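PDB 6PIR: MavE from Legionella pneumophila subsp. pneumophila, which acts as a virulence effector needed for endoplasmic reticulum-mediated remodelling of the Legionella-containing vacuole and for evasion of lysosomes. Local coordinates for residues A[44-52]-A[62-73]; A[102-110]-A[119-130]. All blocks are in the same frame, centred on the assembly; numbering follows the deposited sequence.

In the fold
Both contacts belong to the all-helical part of MavE that precedes its C-terminal transmembrane helix. Contact 1 lays the loop 44-52, which begins inside the NPxY motif, on helix 59-77. Contact 2 joins the end of helix 85-106 and the turn after it to helix 115-134. Their centres lie about 14 Å apart, and contact 1 comes first in the chain. Thr-52 N lies 2.8 Å from Thr-107 OG1, a probable hydrogen bond, and Thr-52 OG1 2.8 Å from Pro-104 O, another. Beside them, Phe-65 CZ packs against Thr-107 CG2 at 3.4 Å. The loop thus packs on helix 59-77 and joins the end of helix 85-106 and the turn after it.

Contact 1: residues A[44-52]-A[62-73]; sequences RYQINSRIT and KLKFTSAIAEAI
Tyr-45 and Ile-73 form the aromatic part of this contact. Ile-73 CD1 sits over one face of the Tyr-45 ring, 4.1 Å from the centroid and 18° off the normal, a CH-pi contact. The other branch, Ile-73 CG2, lies 3.3 Å from Tyr-45 OH. Ala-70 CB meets the same ring at its edge, near CD2.

The aliphatic packing centres on Ile-47. With CG1 anti to the carbonyl carbon (chi1 -59°) and CG2 anti to the backbone N, CD1 reaches the Thr-66 to Ala-70 turn and CG2 reaches Phe-65. CD1 rests on the helix, 3.5 Å from Thr-66 O and 3.6 Å from Ile-69 CG2. CG2 meets Phe-65 CE2 at 3.7 Å, approaching the ring obliquely. Ile-51 adds its CD1, between Phe-65 CD2 and the aliphatic chain of Lys-62. Trp-57 also touches Ile-51 and Lys-62.

The polar link is through water. One water donates to Asn-48 OD1 at 2.9 Å and is hydrogen-bonded to Thr-66 OG1. No direct hydrogen bond joins the two segments.

Within the loop, Gln-46 O accepts two bonds from opposite faces of its carbonyl plane. Arg-50 NH1 donates one at 2.8 Å, and Ser-49 OG the other. Arg-50 also forms a salt bridge with Asp-100, which connects the turn to helix 85-106.

The arrangement is a loop that starts within the NPxY motif and packs along a helix. Tyr-45 is assigned as the tyrosine of that motif, and here its ring lies against helix 59-77 and touches Arg-95 of helix 85-106.

Contact 2: residues A[102-110]-A[119-130]; sequences YVPLLTANT and VRENSSQIRKEL
Asn-122 points its amide at the backbone turn that follows helix 85-106. Its CG is anti to the carbonyl carbon (chi1 -69°), and this carries the amide to the turn, where ND2 meets two carbonyls. ND2 donates to Leu-106 O at 2.9 Å in a nearly straight bond (166°). The acceptor lies in the amide plane, but the donor stands well above the Leu-106 carbonyl plane. A second, weak bond runs from ND2 to Ala-108 O at 3.1 Å. The other end of the amide, OD1, accepts from a water that also donates to Asn-109 O.

Val-119 and Thr-110 are neighbours with their methyl branches running together, CG2 to CG2 at 4.0 Å. Val-119 CG2 also touches Leu-106 O. The polar end of Thr-110 turns to Arg-115.

The two short helix segments run at 121° to each other. Leu-106 extends CD2 to the helix surface, 3.7 Å from Ser-123 CA and 3.8 Å from Ile-126 CD1. The Ser-123 hydroxyl is bonded to Glu-19 of helix 5-21. The side chains of Tyr-102 and Ile-126 run antiparallel alongside one another. Ile-126 CG2 meets Tyr-102 CE2 obliquely at 3.7 Å. Leu-130 CD1 approaches the Tyr-102 hydroxyl.

Asn-122 thus grips the carbonyls of Leu-106 and, weakly, Ala-108, with apolar contacts before it at Val-119 and beyond it at Ile-126. One amide holds the turn; the rest is mainly hydrophobic packing.

Contact 1: residues A[44-52]-A[62-73]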
loop_
_atom_site.group_PDB
_atom_site.type_symbol
_atom_site.label_atom_id
_atom_site.label_comp_id
_atom_site.label_asym_id
_atom_site.label_seq_id
_atom_site.Cartn_x
_atom_site.Cartn_y
_atom_site.Cartn_z
ATOM N N ARG A 44 5.666 8.442 9.473
ATOM C CA ARG A 44 6.394 7.235 9.865
ATOM C C ARG A 44 5.345 6.152 10.094
ATOM O O ARG A 44 4.665 6.151 11.121
ATOM C CB ARG A 44 7.243 7.478 11.111
ATOM N N TYR A 45 5.197 5.251 9.127
ATOM C CA TYR A 45 4.151 4.238 9.192
ATOM C C TYR A 45 4.579 2.919 9.827
ATOM O O TYR A 45 3.712 2.057 10.044
ATOM C CB TYR A 45 3.599 3.959 7.791
ATOM C CG TYR A 45 2.860 5.137 7.222
ATOM C CD1 TYR A 45 1.833 5.747 7.934
ATOM C CD2 TYR A 45 3.145 5.599 5.958
ATOM C CE1 TYR A 45 1.164 6.836 7.414
ATOM C CE2 TYR A 45 2.478 6.668 5.424
ATOM C CZ TYR A 45 1.478 7.286 6.147
ATOM O OH TYR A 45 0.807 8.371 5.613
ATOM N N GLN A 46 5.872 2.722 10.110
ATOM C CA GLN A 46 6.381 1.456 10.652
ATOM C C GLN A 46 5.985 0.267 9.770
ATOM O O GLN A 46 5.496 -0.750 10.249
ATOM C CB GLN A 46 5.883 1.226 12.086
ATOM C CG GLN A 46 6.004 2.371 13.073
ATOM C CD GLN A 46 5.284 2.030 14.370
ATOM O OE1 GLN A 46 4.149 1.537 14.352
ATOM N NE2 GLN A 46 5.947 2.257 15.496
ATOM N N ILE A 47 6.191 0.399 8.460
ATOM C CA ILE A 47 5.771 -0.673 7.552
ATOM C C ILE A 47 6.687 -1.884 7.685
ATOM O O ILE A 47 6.220 -3.033 7.658
ATOM C CB ILE A 47 5.727 -0.143 6.107
ATOM C CG1 ILE A 47 4.748 1.037 6.015
ATOM C CG2 ILE A 47 5.331 -1.232 5.135
ATOM C CD1 ILE A 47 5.001 1.977 4.832
ATOM N N ASN A 48 7.992 -1.647 7.910
ATOM C CA ASN A 48 8.972 -2.727 8.055
ATOM C C ASN A 48 8.520 -3.802 9.039
ATOM O O ASN A 48 8.646 -5.005 8.767
ATOM C CB ASN A 48 10.314 -2.148 8.515
ATOM C CG ASN A 48 11.231 -1.822 7.373
ATOM O OD1 ASN A 48 10.991 -2.242 6.247
ATOM N ND2 ASN A 48 12.288 -1.054 7.649
ATOM N N SER A 49 7.960 -3.400 10.169
ATOM C CA SER A 49 7.626 -4.406 11.174
ATOM C C SER A 49 6.479 -5.331 10.763
ATOM O O SER A 49 6.276 -6.363 11.412
ATOM C CB SER A 49 7.259 -3.724 12.479
ATOM O OG SER A 49 6.064 -2.984 12.319
ATOM N N ARG A 50 5.722 -4.991 9.727
ATOM C CA ARG A 50 4.546 -5.760 9.329
ATOM C C ARG A 50 4.820 -6.735 8.181
ATOM O O ARG A 50 3.913 -7.447 7.740
ATOM C CB ARG A 50 3.431 -4.775 8.971
ATOM C CG ARG A 50 2.988 -3.903 10.169
ATOM C CD ARG A 50 2.330 -2.575 9.754
ATOM N NE ARG A 50 1.527 -1.979 10.827
ATOM C CZ ARG A 50 2.024 -1.302 11.858
ATOM N NH1 ARG A 50 3.340 -1.125 11.956
ATOM N NH2 ARG A 50 1.211 -0.795 12.785
ATOM N N ILE A 51 6.046 -6.774 7.672
ATOM C CA ILE A 51 6.371 -7.653 6.555
ATOM C C ILE A 51 6.453 -9.097 7.019
ATOM O O ILE A 51 7.153 -9.416 7.985
ATOM C CB ILE A 51 7.696 -7.207 5.910
ATOM C CG1 ILE A 51 7.524 -5.834 5.272
ATOM C CG2 ILE A 51 8.154 -8.213 4.861
ATOM C CD1 ILE A 51 8.819 -5.253 4.631
ATOM N N THR A 52 5.738 -9.985 6.328
ATOM C CA THR A 52 5.777 -11.404 6.642
ATOM C C THR A 52 7.123 -12.022 6.299
ATOM O O THR A 52 7.633 -11.866 5.183
ATOM C CB THR A 52 4.676 -12.127 5.885
ATOM O OG1 THR A 52 3.428 -11.613 6.348
ATOM C CG2 THR A 52 4.747 -13.622 6.132
ATOM N N LYS A 62 12.808 -4.703 1.090
ATOM C CA LYS A 62 12.040 -4.012 2.117
ATOM C C LYS A 62 11.924 -2.521 1.804
ATOM O O LYS A 62 10.857 -1.910 1.978
ATOM C CB LYS A 62 12.723 -4.190 3.460
ATOM C CG LYS A 62 12.670 -5.580 4.008
ATOM C CD LYS A 62 13.255 -5.573 5.388
ATOM C CE LYS A 62 13.743 -6.948 5.768
ATOM N NZ LYS A 62 14.261 -6.979 7.156
ATOM N N LEU A 63 13.033 -1.903 1.380
ATOM C CA LEU A 63 13.002 -0.473 1.090
ATOM C C LEU A 63 12.079 -0.192 -0.081
ATOM O O LEU A 63 11.289 0.753 -0.049
ATOM C CB LEU A 63 14.419 0.057 0.780
ATOM N N LYS A 64 12.158 -0.999 -1.117
ATOM C CA LYS A 64 11.271 -0.809 -2.255
ATOM C C LYS A 64 9.808 -0.924 -1.825
ATOM O O LYS A 64 8.968 -0.087 -2.190
ATOM C CB LYS A 64 11.611 -1.814 -3.360
ATOM C CG LYS A 64 12.881 -1.465 -4.171
ATOM C CD LYS A 64 12.966 -2.355 -5.439
ATOM C CE LYS A 64 14.253 -2.164 -6.235
ATOM N NZ LYS A 64 15.460 -2.827 -5.639
ATOM N N PHE A 65 9.495 -1.937 -1.017
ATOM C CA PHE A 65 8.110 -2.169 -0.621
ATOM C C PHE A 65 7.589 -1.050 0.267
ATOM O O PHE A 65 6.497 -0.516 0.025
ATOM C CB PHE A 65 7.990 -3.527 0.073
ATOM C CG PHE A 65 6.639 -3.771 0.660
ATOM C CD1 PHE A 65 5.570 -4.099 -0.150
ATOM C CD2 PHE A 65 6.422 -3.605 2.022
ATOM C CE1 PHE A 65 4.295 -4.315 0.406
ATOM C CE2 PHE A 65 5.159 -3.828 2.569
ATOM C CZ PHE A 65 4.099 -4.177 1.751
ATOM N N THR A 66 8.354 -0.684 1.307
ATOM C CA THR A 66 7.872 0.308 2.267
ATOM C C THR A 66 7.748 1.665 1.601
ATOM O O THR A 66 6.789 2.407 1.861
ATOM C CB THR A 66 8.800 0.416 3.474
ATOM O OG1 THR A 66 10.083 0.864 3.035
ATOM C CG2 THR A 66 8.951 -0.926 4.194
ATOM N N SER A 67 8.717 2.018 0.755
ATOM C CA SER A 67 8.600 3.255 -0.001
ATOM C C SER A 67 7.335 3.256 -0.821
ATOM O O SER A 67 6.601 4.256 -0.819
ATOM C CB SER A 67 9.827 3.460 -0.897
ATOM O OG SER A 67 10.943 3.734 -0.066
ATOM N N ALA A 68 7.041 2.136 -1.492
ATOM C CA ALA A 68 5.870 2.113 -2.359
ATOM C C ALA A 68 4.584 2.238 -1.557
ATOM O O ALA A 68 3.652 2.921 -1.985
ATOM C CB ALA A 68 5.855 0.853 -3.209
ATOM N N ILE A 69 4.493 1.547 -0.420
ATOM C CA ILE A 69 3.305 1.658 0.426
ATOM C C ILE A 69 3.128 3.095 0.919
ATOM O O ILE A 69 2.014 3.627 0.929
ATOM C CB ILE A 69 3.376 0.682 1.609
ATOM C CG1 ILE A 69 3.173 -0.772 1.147
ATOM C CG2 ILE A 69 2.310 1.038 2.643
ATOM C CD1 ILE A 69 1.735 -1.133 0.737
ATOM N N ALA A 70 4.208 3.702 1.438
ATOM C CA ALA A 70 4.101 5.063 1.959
ATOM C C ALA A 70 3.686 6.028 0.857
ATOM O O ALA A 70 2.838 6.907 1.081
ATOM C CB ALA A 70 5.413 5.497 2.623
ATOM N N GLU A 71 4.207 5.820 -0.358
ATOM C CA GLU A 71 3.850 6.670 -1.488
ATOM C C GLU A 71 2.407 6.454 -1.884
ATOM O O GLU A 71 1.709 7.411 -2.231
ATOM C CB GLU A 71 4.771 6.392 -2.673
ATOM C CG GLU A 71 6.193 6.939 -2.446
ATOM C CD GLU A 71 7.279 6.125 -3.135
ATOM O OE1 GLU A 71 7.003 5.357 -4.074
ATOM O OE2 GLU A 71 8.442 6.256 -2.739
ATOM N N ALA A 72 1.958 5.202 -1.855
ATOM C CA ALA A 72 0.578 4.891 -2.175
ATOM C C ALA A 72 -0.369 5.569 -1.196
ATOM O O ALA A 72 -1.349 6.194 -1.608
ATOM C CB ALA A 72 0.367 3.370 -2.155
ATOM N N ILE A 73 -0.069 5.486 0.101
ATOM C CA ILE A 73 -0.914 6.134 1.112
ATOM C C ILE A 73 -0.954 7.645 0.891
ATOM O O ILE A 73 -2.019 8.269 0.954
ATOM C CB ILE A 73 -0.424 5.783 2.527
ATOM C CG1 ILE A 73 -0.592 4.300 2.805
ATOM C CG2 ILE A 73 -1.125 6.627 3.586
ATOM C CD1 ILE A 73 0.144 3.837 4.019
HETATM O O HOH W 1 12.278 -0.331 4.504
#

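Contact 2: residues A[102-110]-A[119-130]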
loop_
_atom_site.group_PDB
_atom_site.type_symbol
_atom_site.label_atom_id
_atom_site.label_comp_id
_atom_site.label_asym_id
_atom_site.label_seq_id
_atom_site.Cartn_x
_atom_site.Cartn_y
_atom_site.Cartn_z
ATOM N N TYR A 102 -3.289 -5.643 5.867
ATOM C CA TYR A 102 -2.977 -6.038 4.503
ATOM C C TYR A 102 -1.497 -6.166 4.217
ATOM O O TYR A 102 -1.134 -6.984 3.378
ATOM C CB TYR A 102 -3.600 -5.057 3.507
ATOM C CG TYR A 102 -5.048 -5.418 3.303
ATOM C CD1 TYR A 102 -6.005 -4.972 4.199
ATOM C CD2 TYR A 102 -5.442 -6.284 2.282
ATOM C CE1 TYR A 102 -7.334 -5.342 4.063
ATOM C CE2 TYR A 102 -6.789 -6.658 2.124
ATOM C CZ TYR A 102 -7.724 -6.177 3.021
ATOM O OH TYR A 102 -9.066 -6.531 2.897
ATOM N N VAL A 103 -0.621 -5.404 4.883
ATOM C CA VAL A 103 0.817 -5.580 4.655
ATOM C C VAL A 103 1.252 -7.005 4.939
ATOM O O VAL A 103 1.995 -7.569 4.117
ATOM C CB VAL A 103 1.617 -4.531 5.442
ATOM C CG1 VAL A 103 3.069 -4.934 5.489
ATOM C CG2 VAL A 103 1.474 -3.165 4.800
ATOM N N PRO A 104 0.800 -7.677 6.021
ATOM C CA PRO A 104 1.133 -9.109 6.174
ATOM C C PRO A 104 0.617 -9.977 5.040
ATOM O O PRO A 104 1.298 -10.916 4.611
ATOM C CB PRO A 104 0.469 -9.482 7.511
ATOM C CG PRO A 104 0.497 -8.212 8.267
ATOM C CD PRO A 104 0.256 -7.114 7.278
ATOM N N LEU A 105 -0.568 -9.659 4.520
ATOM C CA LEU A 105 -1.108 -10.426 3.403
ATOM C C LEU A 105 -0.296 -10.192 2.144
ATOM O O LEU A 105 0.084 -11.138 1.448
ATOM C CB LEU A 105 -2.558 -10.035 3.146
ATOM C CG LEU A 105 -3.558 -10.571 4.130
ATOM C CD1 LEU A 105 -4.906 -9.987 3.787
ATOM C CD2 LEU A 105 -3.563 -12.101 4.036
ATOM N N LEU A 106 -0.052 -8.930 1.827
ATOM C CA LEU A 106 0.656 -8.579 0.602
ATOM C C LEU A 106 2.071 -9.137 0.578
ATOM O O LEU A 106 2.585 -9.465 -0.501
ATOM C CB LEU A 106 0.695 -7.052 0.450
ATOM C CG LEU A 106 -0.620 -6.311 0.198
ATOM C CD1 LEU A 106 -0.404 -4.851 0.480
ATOM C CD2 LEU A 106 -1.143 -6.512 -1.220
ATOM N N THR A 107 2.721 -9.262 1.742
ATOM C CA THR A 107 4.116 -9.697 1.815
ATOM C C THR A 107 4.259 -11.194 2.074
ATOM O O THR A 107 5.384 -11.693 2.211
ATOM C CB THR A 107 4.863 -8.914 2.898
ATOM O OG1 THR A 107 4.232 -9.121 4.166
ATOM C CG2 THR A 107 4.874 -7.408 2.571
ATOM N N ALA A 108 3.155 -11.931 2.090
ATOM C CA ALA A 108 3.175 -13.365 2.328
ATOM C C ALA A 108 3.370 -14.112 1.015
ATOM O O ALA A 108 2.954 -13.638 -0.042
ATOM C CB ALA A 108 1.856 -13.805 2.978
ATOM N N ASN A 109 3.991 -15.306 1.100
ATOM C CA ASN A 109 4.123 -16.252 -0.021
ATOM C C ASN A 109 4.809 -15.634 -1.229
ATOM O O ASN A 109 4.431 -15.906 -2.371
ATOM C CB ASN A 109 2.787 -16.850 -0.456
ATOM C CG ASN A 109 2.120 -17.633 0.637
ATOM O OD1 ASN A 109 2.754 -18.475 1.268
ATOM N ND2 ASN A 109 0.833 -17.387 0.855
ATOM N N THR A 110 5.782 -14.762 -0.996
ATOM C CA THR A 110 6.460 -14.153 -2.130
ATOM C C THR A 110 7.587 -15.044 -2.630
ATOM O O THR A 110 8.206 -15.818 -1.884
ATOM C CB THR A 110 7.010 -12.762 -1.799
ATOM O OG1 THR A 110 7.998 -12.845 -0.750
ATOM C CG2 THR A 110 5.849 -11.816 -1.428
ATOM N N VAL A 119 4.503 -9.416 -4.734
ATOM C CA VAL A 119 3.664 -8.429 -4.070
ATOM C C VAL A 119 2.702 -7.827 -5.070
ATOM O O VAL A 119 1.510 -7.695 -4.803
ATOM C CB VAL A 119 4.512 -7.340 -3.392
ATOM C CG1 VAL A 119 3.582 -6.235 -2.877
ATOM C CG2 VAL A 119 5.333 -7.951 -2.263
ATOM N N ARG A 120 3.221 -7.437 -6.235
ATOM C CA ARG A 120 2.394 -6.904 -7.301
ATOM C C ARG A 120 1.227 -7.840 -7.591
ATOM O O ARG A 120 0.079 -7.396 -7.685
ATOM C CB ARG A 120 3.264 -6.705 -8.537
ATOM C CG ARG A 120 2.750 -5.790 -9.616
ATOM C CD ARG A 120 3.974 -5.413 -10.486
ATOM N NE ARG A 120 4.376 -6.446 -11.444
ATOM C CZ ARG A 120 5.623 -6.608 -11.900
ATOM N NH1 ARG A 120 6.600 -5.821 -11.471
ATOM N NH2 ARG A 120 5.905 -7.576 -12.776
ATOM N N GLU A 121 1.503 -9.150 -7.704
ATOM C CA GLU A 121 0.446 -10.092 -8.080
ATOM C C GLU A 121 -0.528 -10.352 -6.929
ATOM O O GLU A 121 -1.746 -10.408 -7.146
ATOM C CB GLU A 121 1.077 -11.360 -8.627
ATOM C CG GLU A 121 1.717 -11.062 -9.988
ATOM C CD GLU A 121 2.773 -12.077 -10.354
ATOM O OE1 GLU A 121 3.062 -12.916 -9.474
ATOM O OE2 GLU A 121 3.316 -12.026 -11.488
ATOM N N ASN A 122 -0.020 -10.499 -5.699
ATOM C CA ASN A 122 -0.884 -10.556 -4.522
ATOM C C ASN A 122 -1.834 -9.361 -4.522
ATOM O O ASN A 122 -3.054 -9.508 -4.386
ATOM C CB ASN A 122 -0.049 -10.534 -3.223
ATOM C CG ASN A 122 0.783 -11.813 -2.991
ATOM O OD1 ASN A 122 0.534 -12.865 -3.588
ATOM N ND2 ASN A 122 1.799 -11.710 -2.114
ATOM N N SER A 123 -1.277 -8.163 -4.740
ATOM C CA SER A 123 -2.057 -6.938 -4.730
ATOM C C SER A 123 -3.122 -6.956 -5.814
ATOM O O SER A 123 -4.280 -6.611 -5.563
ATOM C CB SER A 123 -1.116 -5.729 -4.903
ATOM O OG SER A 123 -1.849 -4.529 -4.834
ATOM N N SER A 124 -2.748 -7.344 -7.036
ATOM C CA SER A 124 -3.726 -7.355 -8.122
ATOM C C SER A 124 -4.904 -8.266 -7.799
ATOM O O SER A 124 -6.058 -7.901 -8.055
ATOM C CB SER A 124 -3.074 -7.791 -9.428
ATOM O OG SER A 124 -2.616 -9.129 -9.330
ATOM N N GLN A 125 -4.634 -9.456 -7.239
ATOM C CA GLN A 125 -5.722 -10.392 -6.897
ATOM C C GLN A 125 -6.617 -9.833 -5.797
ATOM O O GLN A 125 -7.855 -9.875 -5.899
ATOM C CB GLN A 125 -5.142 -11.744 -6.475
ATOM C CG GLN A 125 -4.633 -12.586 -7.645
ATOM C CD GLN A 125 -5.773 -13.224 -8.417
ATOM O OE1 GLN A 125 -6.390 -14.183 -7.944
ATOM N NE2 GLN A 125 -6.070 -12.688 -9.601
ATOM N N ILE A 126 -6.006 -9.301 -4.731
ATOM C CA ILE A 126 -6.775 -8.731 -3.621
ATOM C C ILE A 126 -7.655 -7.577 -4.107
ATOM O O ILE A 126 -8.836 -7.462 -3.734
ATOM C CB ILE A 126 -5.809 -8.294 -2.504
ATOM C CG1 ILE A 126 -5.105 -9.500 -1.870
ATOM C CG2 ILE A 126 -6.480 -7.361 -1.468
ATOM C CD1 ILE A 126 -3.930 -9.085 -0.963
ATOM N N ARG A 127 -7.084 -6.698 -4.950
ATOM C CA ARG A 127 -7.827 -5.556 -5.474
ATOM C C ARG A 127 -8.959 -6.011 -6.389
ATOM O O ARG A 127 -10.076 -5.483 -6.311
ATOM C CB ARG A 127 -6.866 -4.603 -6.206
ATOM C CG ARG A 127 -7.547 -3.482 -6.991
ATOM C CD ARG A 127 -6.517 -2.503 -7.567
ATOM N NE ARG A 127 -5.576 -3.167 -8.458
ATOM C CZ ARG A 127 -5.834 -3.485 -9.725
ATOM N NH1 ARG A 127 -7.009 -3.197 -10.261
ATOM N NH2 ARG A 127 -4.918 -4.093 -10.464
ATOM N N LYS A 128 -8.705 -7.008 -7.245
ATOM C CA LYS A 128 -9.771 -7.506 -8.101
ATOM C C LYS A 128 -10.936 -8.064 -7.280
ATOM O O LYS A 128 -12.099 -7.845 -7.628
ATOM C CB LYS A 128 -9.229 -8.570 -9.056
ATOM C CG LYS A 128 -8.282 -8.021 -10.157
ATOM N N GLU A 129 -10.637 -8.781 -6.186
ATOM C CA GLU A 129 -11.686 -9.361 -5.350
ATOM C C GLU A 129 -12.521 -8.271 -4.694
ATOM O O GLU A 129 -13.765 -8.328 -4.702
ATOM C CB GLU A 129 -11.065 -10.281 -4.299
ATOM C CG GLU A 129 -10.443 -11.542 -4.881
ATOM C CD GLU A 129 -9.365 -12.071 -3.993
ATOM O OE1 GLU A 129 -9.265 -11.591 -2.852
ATOM O OE2 GLU A 129 -8.566 -12.904 -4.448
ATOM N N LEU A 130 -11.848 -7.269 -4.114
ATOM C CA LEU A 130 -12.585 -6.185 -3.472
ATOM C C LEU A 130 -13.423 -5.428 -4.484
ATOM O O LEU A 130 -14.590 -5.109 -4.213
ATOM C CB LEU A 130 -11.626 -5.226 -2.751
ATOM C CG LEU A 130 -11.178 -5.775 -1.398
ATOM C CD1 LEU A 130 -10.137 -4.863 -0.744
ATOM C CD2 LEU A 130 -12.384 -5.986 -0.481
HETATM O O HOH W 2 2.466 -14.849 -4.220
#